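EreC (Klebsiella pneumoniae, PDB 6XCQ) probably hydrolyses the macrolactone ester of erythromycin and related macrolides, an activity linked to macrolide resistance. Local coordinates at residues 62-68 against 301-307; 281-285 against 307-311; 310-314 against 415-421. The protein carries 1 engineered substitution. One frame throughout, in Å; residues are numbered along the deposited sequence. Where two conformers were deposited one is given.

Contact 1: residues 62-68 against 301-307; sequences IVGLGEG and IILLAHN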
ATOM      1  N   ILE A  62       1.472  -7.205 -12.669  1.00 15.48           N
ATOM      2  CA  ILE A  62       1.307  -6.677 -11.314  1.00 19.59           C
ATOM      3  C   ILE A  62       1.564  -7.821 -10.342  1.00 14.40           C
ATOM      4  O   ILE A  62       0.823  -8.806 -10.346  1.00 15.48           O
ATOM      5  CB  ILE A  62      -0.102  -6.106 -11.088  1.00 16.95           C
ATOM      6  CG1 ILE A  62      -0.457  -5.068 -12.161  1.00 22.56           C
ATOM      7  CG2 ILE A  62      -0.215  -5.477  -9.718  1.00 15.30           C
ATOM      8  CD1 ILE A  62      -1.899  -5.056 -12.500  1.00 19.18           C
ATOM      9  N   VAL A  63       2.601  -7.697  -9.514  1.00 13.39           N
ATOM     10  CA  VAL A  63       2.894  -8.687  -8.485  1.00 15.57           C
ATOM     11  C   VAL A  63       2.922  -7.978  -7.137  1.00 16.37           C
ATOM     12  O   VAL A  63       3.702  -7.036  -6.936  1.00 16.14           O
ATOM     13  CB  VAL A  63       4.215  -9.432  -8.741  1.00 15.18           C
ATOM     14  CG1 VAL A  63       4.534 -10.344  -7.548  1.00 13.76           C
ATOM     15  CG2 VAL A  63       4.111 -10.277 -10.008  1.00 15.24           C
ATOM     16  N   GLY A  64       2.075  -8.426  -6.214  1.00 12.86           N
ATOM     17  CA  GLY A  64       2.070  -7.876  -4.872  1.00 13.86           C
ATOM     18  C   GLY A  64       2.943  -8.708  -3.953  1.00 17.67           C
ATOM     19  O   GLY A  64       2.844  -9.937  -3.938  1.00 17.68           O
ATOM     20  N   LEU A  65       3.818  -8.028  -3.199  1.00 16.55           N
ATOM     21  CA  LEU A  65       4.620  -8.627  -2.131  1.00 16.36           C
ATOM     22  C   LEU A  65       4.044  -8.133  -0.808  1.00 19.78           C
ATOM     23  O   LEU A  65       4.119  -6.937  -0.499  1.00 17.98           O
ATOM     24  CB  LEU A  65       6.101  -8.255  -2.258  1.00 16.48           C
ATOM     25  CG  LEU A  65       6.827  -8.566  -3.579  1.00 18.72           C
ATOM     26  CD1 LEU A  65       8.235  -7.993  -3.547  1.00 13.88           C
ATOM     27  CD2 LEU A  65       6.890 -10.065  -3.840  1.00 11.39           C
ATOM     28  N   GLY A  66       3.441  -9.041  -0.050  1.00 16.22           N
ATOM     29  CA  GLY A  66       2.693  -8.678   1.135  1.00 13.51           C
ATOM     30  C   GLY A  66       3.554  -8.497   2.368  1.00 18.45           C
ATOM     31  O   GLY A  66       4.783  -8.401   2.329  1.00 18.42           O
ATOM     32  N   GLU A  67       2.861  -8.387   3.491  1.00 15.29           N
ATOM     33  CA  GLU A  67       3.466  -8.517   4.804  1.00 15.96           C
ATOM     34  C   GLU A  67       2.316  -8.847   5.732  1.00 13.35           C
ATOM     35  O   GLU A  67       1.248  -8.234   5.627  1.00 14.70           O
ATOM     36  CB  GLU A  67       4.214  -7.245   5.243  1.00 16.12           C
ATOM     37  CG  GLU A  67       3.419  -5.961   5.103  1.00 18.60           C
ATOM     38  CD  GLU A  67       4.204  -4.721   5.555  1.00 17.83           C
ATOM     39  OE1 GLU A  67       5.434  -4.810   5.747  1.00 33.22           O
ATOM     40  OE2 GLU A  67       3.577  -3.661   5.739  1.00 30.88           O
ATOM     41  N   GLY A  68       2.506  -9.858   6.582  1.00 13.77           N
ATOM     42  CA  GLY A  68       1.438 -10.240   7.485  1.00 18.02           C
ATOM     43  C   GLY A  68       1.231  -9.259   8.612  1.00 14.69           C
ATOM     44  O   GLY A  68       0.182  -9.288   9.270  1.00 17.15           O
ATOM     45  N   ILE A 301       4.802  -3.705 -12.395  1.00 15.52           N
ATOM     46  CA  ILE A 301       4.861  -3.034 -11.105  1.00 15.97           C
ATOM     47  C   ILE A 301       4.825  -4.064  -9.972  1.00 19.93           C
ATOM     48  O   ILE A 301       4.101  -5.063 -10.036  1.00 12.09           O
ATOM     49  CB  ILE A 301       3.725  -1.992 -10.969  1.00 14.31           C
ATOM     50  CG1 ILE A 301       3.903  -1.183  -9.676  1.00 13.64           C
ATOM     51  CG2 ILE A 301       2.355  -2.637 -11.082  1.00 15.76           C
ATOM     52  CD1 ILE A 301       3.135   0.126  -9.679  1.00 17.56           C
ATOM     53  N   ILE A 302       5.640  -3.822  -8.950  1.00 18.17           N
ATOM     54  CA  ILE A 302       5.656  -4.605  -7.717  1.00 17.75           C
ATOM     55  C   ILE A 302       4.901  -3.790  -6.676  1.00 17.61           C
ATOM     56  O   ILE A 302       5.292  -2.654  -6.382  1.00 23.74           O
ATOM     57  CB  ILE A 302       7.097  -4.877  -7.255  1.00 19.61           C
ATOM     58  CG1 ILE A 302       7.945  -5.469  -8.389  1.00 20.36           C
ATOM     59  CG2 ILE A 302       7.126  -5.750  -6.010  1.00 20.56           C
ATOM     60  CD1 ILE A 302       9.470  -5.471  -8.045  1.00 18.79           C
ATOM     61  N   LEU A 303       3.814  -4.331  -6.122  1.00 13.66           N
ATOM     62  CA  LEU A 303       3.016  -3.590  -5.144  1.00 13.44           C
ATOM     63  C   LEU A 303       3.435  -4.016  -3.742  1.00 16.98           C
ATOM     64  O   LEU A 303       3.368  -5.202  -3.412  1.00 16.35           O
ATOM     65  CB  LEU A 303       1.517  -3.834  -5.333  1.00 16.30           C
ATOM     66  CG  LEU A 303       0.931  -3.539  -6.711  1.00 15.72           C
ATOM     67  CD1 LEU A 303      -0.591  -3.806  -6.686  1.00 12.02           C
ATOM     68  CD2 LEU A 303       1.256  -2.097  -7.093  1.00 17.13           C
ATOM     69  N   LEU A 304       3.855  -3.054  -2.920  1.00 11.62           N
ATOM     70  CA  LEU A 304       4.275  -3.327  -1.542  1.00 16.81           C
ATOM     71  C   LEU A 304       3.119  -2.895  -0.649  1.00 13.96           C
ATOM     72  O   LEU A 304       2.977  -1.719  -0.306  1.00 18.32           O
ATOM     73  CB  LEU A 304       5.572  -2.579  -1.207  1.00 15.59           C
ATOM     74  CG  LEU A 304       6.832  -2.879  -2.031  1.00 14.98           C
ATOM     75  CD1 LEU A 304       8.074  -2.206  -1.400  1.00 14.79           C
ATOM     76  CD2 LEU A 304       7.050  -4.391  -2.164  1.00 12.46           C
ATOM     77  N   ALA A 305       2.244  -3.838  -0.316  1.00 12.29           N
ATOM     78  CA  ALA A 305       1.101  -3.511   0.519  1.00 14.25           C
ATOM     79  C   ALA A 305       0.866  -4.656   1.498  1.00 15.76           C
ATOM     80  O   ALA A 305       1.513  -5.700   1.425  1.00 17.03           O
ATOM     81  CB  ALA A 305      -0.141  -3.224  -0.334  1.00 17.81           C
ATOM     82  N   HIS A 306      -0.065  -4.452   2.423  1.00 14.64           N
ATOM     83  CA  HIS A 306      -0.358  -5.473   3.427  1.00 14.67           C
ATOM     84  C   HIS A 306      -0.994  -6.694   2.758  1.00 12.58           C
ATOM     85  O   HIS A 306      -1.631  -6.573   1.703  1.00 13.52           O
ATOM     86  CB  HIS A 306      -1.293  -4.888   4.490  1.00 13.71           C
ATOM     87  CG  HIS A 306      -1.319  -5.650   5.784  1.00 17.65           C
ATOM     88  ND1 HIS A 306      -2.094  -6.770   5.966  1.00 14.29           N
ATOM     89  CD2 HIS A 306      -0.684  -5.434   6.963  1.00 13.88           C
ATOM     90  CE1 HIS A 306      -1.940  -7.218   7.203  1.00 20.40           C
ATOM     91  NE2 HIS A 306      -1.094  -6.422   7.831  1.00 14.40           N
ATOM     92  N   ASN A 307      -0.797  -7.884   3.363  1.00 13.47           N
ATOM     93  CA  ASN A 307      -1.535  -9.087   2.954  1.00 13.60           C
ATOM     94  C   ASN A 307      -3.018  -8.786   2.764  1.00 11.35           C
ATOM     95  O   ASN A 307      -3.634  -9.211   1.779  1.00 14.39           O
ATOM     96  CB  ASN A 307      -1.405 -10.212   3.994  1.00 12.48           C
ATOM     97  CG  ASN A 307      -0.046 -10.905   3.980  1.00 13.13           C
ATOM     98  OD1 ASN A 307       0.860 -10.538   3.231  1.00 10.53           O
ATOM     99  ND2 ASN A 307       0.092 -11.925   4.829  1.00 13.07           N
TER
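Strands 62-65 and 301-304 run parallel, their short axes 4.5 Å apart at closest and 27° from one another. Three backbone bonds join them in a parallel ladder: Val63 N to Ile301 O, Leu303 N to Val63 O, and Leu65 N to Leu303 O. On the face that carries Ile62, Ile301 and Leu303, Ile62 uses both branches. Its CG1 lies alongside Ile301 CG2. Its CG2, anti to the backbone N, meets Leu303 CD1 at 3.5 Å, which is tight for two carbons. Gly64, paired with Leu303, has no side chain here, and its CA lies 3.3 Å from Leu303 O. On the other face the side chains of Leu65 and Ile302 cross at a slant, Leu65 CD1 meeting Ile302 CG2 at 3.5 Å, and Leu65 CB lies beside Leu304 CD2 at 4.0 Å.

Beyond the strands the chains stay in touch: Gly66 CA lies 3.2 Å from Ala305 O. Asn307 N donates to Glu67 O in a nearly straight bond of 3.1 Å, approaching from above the carbonyl plane. The same Glu67 O sits over the centre of one face of the His306 ring, 3.5 Å above its plane. The imidazole is placed there with CG anti to the backbone N (chi1 -161°). Its ND1 caps Asn308 N at the start of helix 307-310. Further hydrogen bonds join His306 NE2 to Gln409 OE1, Asn307 ND2 to Phe343 O, and Glu67 OE2 to His70 ND1.

These are central strands of a mixed sheet with helices packed against it. Strand 338-345 flanks 62-65, and strand 94-97 flanks 301-304. Helix 73-90 covers Val63 and Leu65 through Leu82, Ile83 and Leu86.

Contact 2: residues 281-285 against 307-311; sequences RDSYM and NNNLQ. Engineered in segment 307-311: Asn309 (natural residue His).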
ATOM      1  N   ARG A 281     -11.233   2.874   0.381  1.00 15.89           N
ATOM      2  CA  ARG A 281      -9.823   3.178   0.138  1.00 12.13           C
ATOM      3  C   ARG A 281      -9.160   2.123  -0.745  1.00 11.29           C
ATOM      4  O   ARG A 281      -8.400   2.465  -1.659  1.00 14.21           O
ATOM      5  CB  ARG A 281      -9.065   3.308   1.458  1.00 18.49           C
ATOM      6  CG  ARG A 281      -7.577   3.529   1.247  1.00 18.95           C
ATOM      7  CD  ARG A 281      -6.781   3.524   2.528  1.00 29.08           C
ATOM      8  NE  ARG A 281      -5.421   3.042   2.284  1.00 36.32           N
ATOM      9  CZ  ARG A 281      -4.977   1.826   2.596  1.00 38.59           C
ATOM     10  NH1 ARG A 281      -5.775   0.946   3.201  1.00 24.73           N
ATOM     11  NH2 ARG A 281      -3.718   1.501   2.322  1.00 26.16           N
ATOM     12  N   ASP A 282      -9.419   0.832  -0.494  1.00 11.84           N
ATOM     13  CA  ASP A 282      -8.773  -0.187  -1.329  1.00 13.73           C
ATOM     14  C   ASP A 282      -9.243  -0.129  -2.776  1.00 15.77           C
ATOM     15  O   ASP A 282      -8.500  -0.525  -3.682  1.00 13.70           O
ATOM     16  CB  ASP A 282      -9.011  -1.605  -0.820  1.00 12.55           C
ATOM     17  CG  ASP A 282      -8.002  -2.032   0.244  1.00 24.80           C
ATOM     18  OD1 ASP A 282      -7.787  -1.269   1.207  1.00 26.29           O
ATOM     19  OD2 ASP A 282      -7.371  -3.092   0.057  1.00 12.84           O
ATOM     20  N   SER A 283     -10.470   0.314  -3.025  1.00 15.89           N
ATOM     21  CA  SER A 283     -10.878   0.400  -4.425  1.00 15.10           C
ATOM     22  C   SER A 283     -10.221   1.592  -5.113  1.00 13.75           C
ATOM     23  O   SER A 283      -9.943   1.531  -6.309  1.00 14.80           O
ATOM     24  CB  SER A 283     -12.405   0.473  -4.552  1.00 18.98           C
ATOM     25  OG  SER A 283     -12.926   1.719  -4.126  1.00 20.50           O
ATOM     26  N   TYR A 284      -9.955   2.669  -4.371  1.00 14.26           N
ATOM     27  CA  TYR A 284      -9.121   3.742  -4.900  1.00 17.35           C
ATOM     28  C   TYR A 284      -7.765   3.218  -5.351  1.00 19.08           C
ATOM     29  O   TYR A 284      -7.354   3.436  -6.496  1.00 14.26           O
ATOM     30  CB  TYR A 284      -8.941   4.842  -3.853  1.00 17.90           C
ATOM     31  CG  TYR A 284      -8.021   5.925  -4.338  1.00 19.97           C
ATOM     32  CD1 TYR A 284      -8.498   6.937  -5.163  1.00 18.05           C
ATOM     33  CD2 TYR A 284      -6.668   5.925  -4.002  1.00 19.46           C
ATOM     34  CE1 TYR A 284      -7.666   7.934  -5.629  1.00 28.49           C
ATOM     35  CE2 TYR A 284      -5.827   6.921  -4.458  1.00 22.13           C
ATOM     36  CZ  TYR A 284      -6.335   7.923  -5.273  1.00 31.25           C
ATOM     37  OH  TYR A 284      -5.518   8.922  -5.745  1.00 24.15           O
ATOM     38  N   MET A 285      -7.043   2.532  -4.450  1.00 11.90           N
ATOM     39  CA  MET A 285      -5.745   1.958  -4.802  1.00 15.11           C
ATOM     40  C   MET A 285      -5.819   1.078  -6.050  1.00 15.39           C
ATOM     41  O   MET A 285      -4.962   1.174  -6.936  1.00 16.89           O
ATOM     42  CB  MET A 285      -5.192   1.153  -3.619  1.00 15.98           C
ATOM     43  CG  MET A 285      -4.737   2.059  -2.486  1.00 19.43           C
ATOM     44  SD  MET A 285      -3.754   1.180  -1.275  1.00 35.77           S
ATOM     45  CE  MET A 285      -5.065   0.248  -0.561  1.00 14.32           C
ATOM     46  N   ASN A 307      -0.797  -7.884   3.363  1.00 13.47           N
ATOM     47  CA  ASN A 307      -1.535  -9.087   2.954  1.00 13.60           C
ATOM     48  C   ASN A 307      -3.018  -8.786   2.764  1.00 11.35           C
ATOM     49  O   ASN A 307      -3.634  -9.211   1.779  1.00 14.39           O
ATOM     50  CB  ASN A 307      -1.405 -10.212   3.994  1.00 12.48           C
ATOM     51  CG  ASN A 307      -0.046 -10.905   3.980  1.00 13.13           C
ATOM     52  OD1 ASN A 307       0.860 -10.538   3.231  1.00 10.53           O
ATOM     53  ND2 ASN A 307       0.092 -11.925   4.829  1.00 13.07           N
ATOM     54  N   ASN A 308      -3.615  -8.080   3.729  1.00 13.72           N
ATOM     55  CA  ASN A 308      -5.041  -7.780   3.671  1.00 10.50           C
ATOM     56  C   ASN A 308      -5.408  -6.917   2.463  1.00 15.79           C
ATOM     57  O   ASN A 308      -6.565  -6.946   2.033  1.00 11.39           O
ATOM     58  CB  ASN A 308      -5.497  -7.071   4.948  1.00 13.77           C
ATOM     59  CG  ASN A 308      -5.355  -7.940   6.190  1.00 18.26           C
ATOM     60  OD1 ASN A 308      -4.905  -9.074   6.123  1.00 15.73           O
ATOM     61  ND2 ASN A 308      -5.728  -7.393   7.332  1.00 16.65           N
ATOM     62  N   ASN A 309      -4.469  -6.139   1.916  1.00 11.92           N
ATOM     63  CA  ASN A 309      -4.801  -5.357   0.726  1.00 12.81           C
ATOM     64  C   ASN A 309      -4.588  -6.161  -0.552  1.00 15.22           C
ATOM     65  O   ASN A 309      -5.351  -6.009  -1.511  1.00 14.87           O
ATOM     66  CB  ASN A 309      -3.963  -4.070   0.631  1.00 15.35           C
ATOM     67  CG  ASN A 309      -4.098  -3.171   1.845  1.00 23.35           C
ATOM     68  OD1 ASN A 309      -3.131  -2.957   2.572  1.00 23.34           O
ATOM     69  ND2 ASN A 309      -5.283  -2.607   2.043  1.00 17.18           N
ATOM     70  N   LEU A 310      -3.559  -7.005  -0.586  1.00 13.06           N
ATOM     71  CA  LEU A 310      -3.244  -7.775  -1.781  1.00 15.76           C
ATOM     72  C   LEU A 310      -4.185  -8.952  -1.987  1.00 17.32           C
ATOM     73  O   LEU A 310      -4.293  -9.448  -3.117  1.00 14.15           O
ATOM     74  CB  LEU A 310      -1.810  -8.304  -1.704  1.00 15.36           C
ATOM     75  CG  LEU A 310      -0.653  -7.306  -1.601  1.00 20.69           C
ATOM     76  CD1 LEU A 310       0.636  -8.093  -1.513  1.00 14.28           C
ATOM     77  CD2 LEU A 310      -0.612  -6.397  -2.804  1.00 14.56           C
ATOM     78  N   GLN A 311      -4.826  -9.423  -0.917  1.00 12.97           N
ATOM     79  CA  GLN A 311      -5.703 -10.592  -0.961  1.00 16.02           C
ATOM     80  C   GLN A 311      -6.736 -10.449  -2.071  1.00 16.80           C
ATOM     81  O   GLN A 311      -7.218  -9.350  -2.339  1.00 12.59           O
ATOM     82  CB  GLN A 311      -6.402 -10.735   0.397  1.00 13.68           C
ATOM     83  CG  GLN A 311      -7.184 -12.019   0.599  1.00 16.34           C
ATOM     84  CD  GLN A 311      -7.588 -12.221   2.044  1.00 18.18           C
ATOM     85  OE1 GLN A 311      -6.773 -12.085   2.967  1.00 16.87           O
ATOM     86  NE2 GLN A 311      -8.854 -12.542   2.252  1.00 16.45           N
TER
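A turn of helix 279-295 faces the short helix 307-310, with Asp282 CA and Asn309 CA 6.8 Å apart as the nearest backbone pair. No backbone bond crosses the gap, and the interface is small, 130 Å² in all. Asn309 is an engineered residue that replaces the natural histidine. Its CB points toward helix 279-295, and its amide nitrogen does the touching. Asn309 ND2 donates to Asp282 OD2 at 2.9 Å in a nearly straight bond. The acceptor lies in the amide plane, and OD2 accepts the bond on its syn lone pair. Carboxylate and amide planes are 31° apart.

The chi1 of -57° sets Asn309 CG anti to its carbonyl carbon, and the two side chains cross at about a right angle. Asp282 OD2 has a second donor in Met326 N, at the start of helix 326-330. Thus two N-H groups grip one buried oxygen. The pair stands at the C-terminal end of the parallel strands of the sheet, where strand 301-304 gives way to the short helix. The Asn309 side chain also touches Glu98, just after strand 94-97.

Arg281 reaches over with an extended chain to NE. Arg281 NH1 stops 3.8 Å from Asn309 ND2, the guanidinium turned 81° from the amide. Arg281 NH1 is 3.6 Å from Asp282 OD1, but that oxygen lies well out of the guanidinium plane, so only charge links them. NH2 makes salt bridges with Glu98 and Asp156. Met285 is bent at chi3, and its CE lies 3.4 Å above the Arg281 guanidinium plane, offset toward the rim. Met285 CE also packs against Asn309 ND2 at 3.9 Å.

Contact 3: residues 310-314 against 415-421; sequences LQKTP and TNLSEAF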
ATOM      1  N   LEU A 310      -3.559  -7.005  -0.586  1.00 13.06           N
ATOM      2  CA  LEU A 310      -3.244  -7.775  -1.781  1.00 15.76           C
ATOM      3  C   LEU A 310      -4.185  -8.952  -1.987  1.00 17.32           C
ATOM      4  O   LEU A 310      -4.293  -9.448  -3.117  1.00 14.15           O
ATOM      5  CB  LEU A 310      -1.810  -8.304  -1.704  1.00 15.36           C
ATOM      6  CG  LEU A 310      -0.653  -7.306  -1.601  1.00 20.69           C
ATOM      7  CD1 LEU A 310       0.636  -8.093  -1.513  1.00 14.28           C
ATOM      8  CD2 LEU A 310      -0.612  -6.397  -2.804  1.00 14.56           C
ATOM      9  N   GLN A 311      -4.826  -9.423  -0.917  1.00 12.97           N
ATOM     10  CA  GLN A 311      -5.703 -10.592  -0.961  1.00 16.02           C
ATOM     11  C   GLN A 311      -6.736 -10.449  -2.071  1.00 16.80           C
ATOM     12  O   GLN A 311      -7.218  -9.350  -2.339  1.00 12.59           O
ATOM     13  CB  GLN A 311      -6.402 -10.735   0.397  1.00 13.68           C
ATOM     14  CG  GLN A 311      -7.184 -12.019   0.599  1.00 16.34           C
ATOM     15  CD  GLN A 311      -7.588 -12.221   2.044  1.00 18.18           C
ATOM     16  OE1 GLN A 311      -6.773 -12.085   2.967  1.00 16.87           O
ATOM     17  NE2 GLN A 311      -8.854 -12.542   2.252  1.00 16.45           N
ATOM     18  N   LYS A 312      -7.061 -11.553  -2.748  1.00 14.53           N
ATOM     19  CA  LYS A 312      -7.966 -11.464  -3.895  1.00 14.04           C
ATOM     20  C   LYS A 312      -9.399 -11.864  -3.562  1.00 18.25           C
ATOM     21  O   LYS A 312     -10.257 -11.828  -4.443  1.00 15.98           O
ATOM     22  CB  LYS A 312      -7.431 -12.311  -5.059  1.00 16.58           C
ATOM     23  CG  LYS A 312      -6.008 -11.915  -5.480  1.00 18.48           C
ATOM     24  CD  LYS A 312      -5.514 -12.639  -6.739  1.00 22.04           C
ATOM     25  CE  LYS A 312      -5.240 -14.108  -6.500  1.00 31.34           C
ATOM     26  NZ  LYS A 312      -4.508 -14.714  -7.669  1.00 30.56           N
ATOM     27  N   THR A 313      -9.678 -12.226  -2.318  1.00 20.78           N
ATOM     28  CA  THR A 313     -11.008 -12.609  -1.853  1.00 15.29           C
ATOM     29  C   THR A 313     -11.401 -11.691  -0.701  1.00 13.47           C
ATOM     30  O   THR A 313     -10.523 -11.011  -0.140  1.00 15.20           O
ATOM     31  CB  THR A 313     -11.001 -14.068  -1.395  1.00 22.53           C
ATOM     32  OG1 THR A 313     -10.075 -14.193  -0.306  1.00 18.71           O
ATOM     33  CG2 THR A 313     -10.619 -15.008  -2.553  1.00 16.24           C
ATOM     34  N   PRO A 314     -12.678 -11.647  -0.302  1.00 16.01           N
ATOM     35  CA  PRO A 314     -13.077 -10.722   0.766  1.00 11.24           C
ATOM     36  C   PRO A 314     -12.346 -10.979   2.077  1.00 24.69           C
ATOM     37  O   PRO A 314     -12.107 -12.128   2.478  1.00 16.46           O
ATOM     38  CB  PRO A 314     -14.582 -10.978   0.905  1.00 16.85           C
ATOM     39  CG  PRO A 314     -14.997 -11.407  -0.455  1.00 21.41           C
ATOM     40  CD  PRO A 314     -13.862 -12.253  -0.950  1.00 16.68           C
ATOM     41  N   THR A 415     -10.095 -17.704   4.782  1.00 18.13           N
ATOM     42  CA  THR A 415     -10.532 -17.558   3.398  1.00 22.85           C
ATOM     43  C   THR A 415     -10.179 -18.854   2.674  1.00 26.04           C
ATOM     44  O   THR A 415      -9.660 -19.804   3.277  1.00 22.97           O
ATOM     45  CB  THR A 415      -9.873 -16.323   2.759  1.00 18.45           C
ATOM     46  OG1 THR A 415     -10.473 -16.033   1.485  1.00 18.48           O
ATOM     47  CG2 THR A 415      -8.400 -16.561   2.598  1.00 15.11           C
ATOM     48  N   ASN A 416     -10.495 -18.898   1.385  1.00 21.25           N
ATOM     49  CA  ASN A 416      -9.974 -19.927   0.489  1.00 21.12           C
ATOM     50  C   ASN A 416      -8.622 -19.439   0.003  1.00 22.74           C
ATOM     51  O   ASN A 416      -8.549 -18.550  -0.853  1.00 17.63           O
ATOM     52  CB  ASN A 416     -10.915 -20.178  -0.689  1.00 18.96           C
ATOM     53  CG  ASN A 416     -10.409 -21.265  -1.634  1.00 32.34           C
ATOM     54  OD1 ASN A 416      -9.222 -21.340  -1.969  1.00 28.84           O
ATOM     55  ND2 ASN A 416     -11.321 -22.115  -2.071  1.00 29.99           N
ATOM     56  N   LEU A 417      -7.550 -20.037   0.521  1.00 17.51           N
ATOM     57  CA  LEU A 417      -6.221 -19.498   0.270  1.00 21.81           C
ATOM     58  C   LEU A 417      -5.726 -19.773  -1.147  1.00 17.49           C
ATOM     59  O   LEU A 417      -4.831 -19.062  -1.616  1.00 26.42           O
ATOM     60  CB  LEU A 417      -5.230 -20.029   1.319  1.00 11.76           C
ATOM     61  CG  LEU A 417      -5.510 -19.477   2.725  1.00 20.26           C
ATOM     62  CD1 LEU A 417      -4.905 -20.371   3.798  1.00 17.62           C
ATOM     63  CD2 LEU A 417      -4.999 -18.041   2.890  1.00 17.74           C
ATOM     64  N   SER A 418      -6.276 -20.769  -1.843  0.72 20.38           N
ATOM     65  CA  SER A 418      -5.924 -20.953  -3.252  0.72 23.28           C
ATOM     66  C   SER A 418      -6.469 -19.817  -4.111  0.72 19.20           C
ATOM     67  O   SER A 418      -5.836 -19.407  -5.093  0.72 20.78           O
ATOM     68  CB  SER A 418      -6.446 -22.295  -3.763  0.72 28.53           C
ATOM     69  OG  SER A 418      -7.852 -22.387  -3.602  0.72 28.40           O
ATOM     70  N   GLU A 419      -7.645 -19.307  -3.767  1.00 20.75           N
ATOM     71  CA  GLU A 419      -8.211 -18.182  -4.497  1.00 19.91           C
ATOM     72  C   GLU A 419      -7.665 -16.853  -4.001  1.00 19.15           C
ATOM     73  O   GLU A 419      -7.627 -15.879  -4.763  1.00 19.17           O
ATOM     74  CB  GLU A 419      -9.726 -18.196  -4.340  1.00 21.08           C
ATOM     75  CG  GLU A 419     -10.353 -19.474  -4.844  1.00 31.31           C
ATOM     76  CD  GLU A 419     -11.809 -19.291  -5.144  1.00 57.54           C
ATOM     77  OE1 GLU A 419     -12.242 -19.668  -6.254  1.00 84.39           O
ATOM     78  OE2 GLU A 419     -12.520 -18.764  -4.256  1.00 53.05           O
ATOM     79  N   ALA A 420      -7.252 -16.796  -2.732  1.00 21.31           N
ATOM     80  CA  ALA A 420      -6.886 -15.532  -2.105  1.00 18.65           C
ATOM     81  C   ALA A 420      -5.488 -15.079  -2.500  1.00 22.22           C
ATOM     82  O   ALA A 420      -5.261 -13.882  -2.710  1.00 19.54           O
ATOM     83  CB  ALA A 420      -6.994 -15.663  -0.585  1.00 19.62           C
ATOM     84  N   PHE A 421      -4.536 -16.012  -2.594  1.00 14.44           N
ATOM     85  CA  PHE A 421      -3.156 -15.683  -2.928  1.00 16.59           C
ATOM     86  C   PHE A 421      -2.632 -16.686  -3.941  1.00 19.21           C
ATOM     87  O   PHE A 421      -3.120 -17.812  -4.029  1.00 19.74           O
ATOM     88  CB  PHE A 421      -2.267 -15.683  -1.672  1.00 12.34           C
ATOM     89  CG  PHE A 421      -2.691 -14.672  -0.658  1.00 16.99           C
ATOM     90  CD1 PHE A 421      -2.316 -13.334  -0.800  1.00 15.75           C
ATOM     91  CD2 PHE A 421      -3.507 -15.031   0.398  1.00 15.03           C
ATOM     92  CE1 PHE A 421      -2.722 -12.387   0.131  1.00 15.27           C
ATOM     93  CE2 PHE A 421      -3.917 -14.081   1.321  1.00 15.42           C
ATOM     94  CZ  PHE A 421      -3.520 -12.753   1.173  1.00 11.78           C
TER
HETATM   95  O   HOH W   1      -4.678 -17.452  -6.677  1.00 29.70           O
HETATM   96  O   HOH W   2     -12.775 -14.557   1.891  1.00 21.00           O
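Lys312 N donates to Ala420 O at 2.9 Å, so the C-terminal end of the one-turn helix 417-420 is tied to the loop after helix 307-310. A second bond joins Thr313 OG1 to Thr415 OG1 at 2.6 Å; either hydroxyl may be the donor. Gln311 NE2 also donates a hydrogen bond to Thr313 OG1, and water 2 bridges Thr415 OG1 to Pro314 O. Chi1 of 61° places the Thr313 hydroxyl between its backbone N and carbonyl carbon, facing Thr415.

Asn416 is the N-cap of helix 417-420. Its OD1 accepts from Glu419 N at 3.1 Å and, weakly, from Ser418 N. This short helix follows strand 411-414 and leads into strand 423-427 of the main sheet.

Lys312 NZ, at the end of a chain bent at chi3, forms a salt bridge with Asp422. It also donates to water 1, which can donate to Ser418 O but has more acceptors in reach than it has protons. Lys312 CE comes within 3.4 Å of Glu419 O. Gln311 CB touches Phe421 CZ at 3.6 Å, its amide plane 71° from the ring. Thr313 CG2 meets Glu419 CB at 3.8 Å.

In the fold
Contacts 1 and 2 interlock along the chain: 62-68, 281-285, 301-307 and 307-311 follow in turn, with their pairings crossed. Helix 279-295 leads into strand 301-304, which leads into helix 307-310. Contacts 1 and 2 share Asn307 and have centres about 10 Å apart. Contact 3 begins where contact 2 ends, sharing Leu310 and Gln311, and lies about 12 Å from its centre and 13 Å from that of contact 1. Leu310 CD1 packs on the backbone of 64-66, and Phe421 CZ on Asn307 O. One run, 301-314, therefore links the central sheet to helix 279-295 on the one hand and to helix 417-420, nearer the surface, on the other.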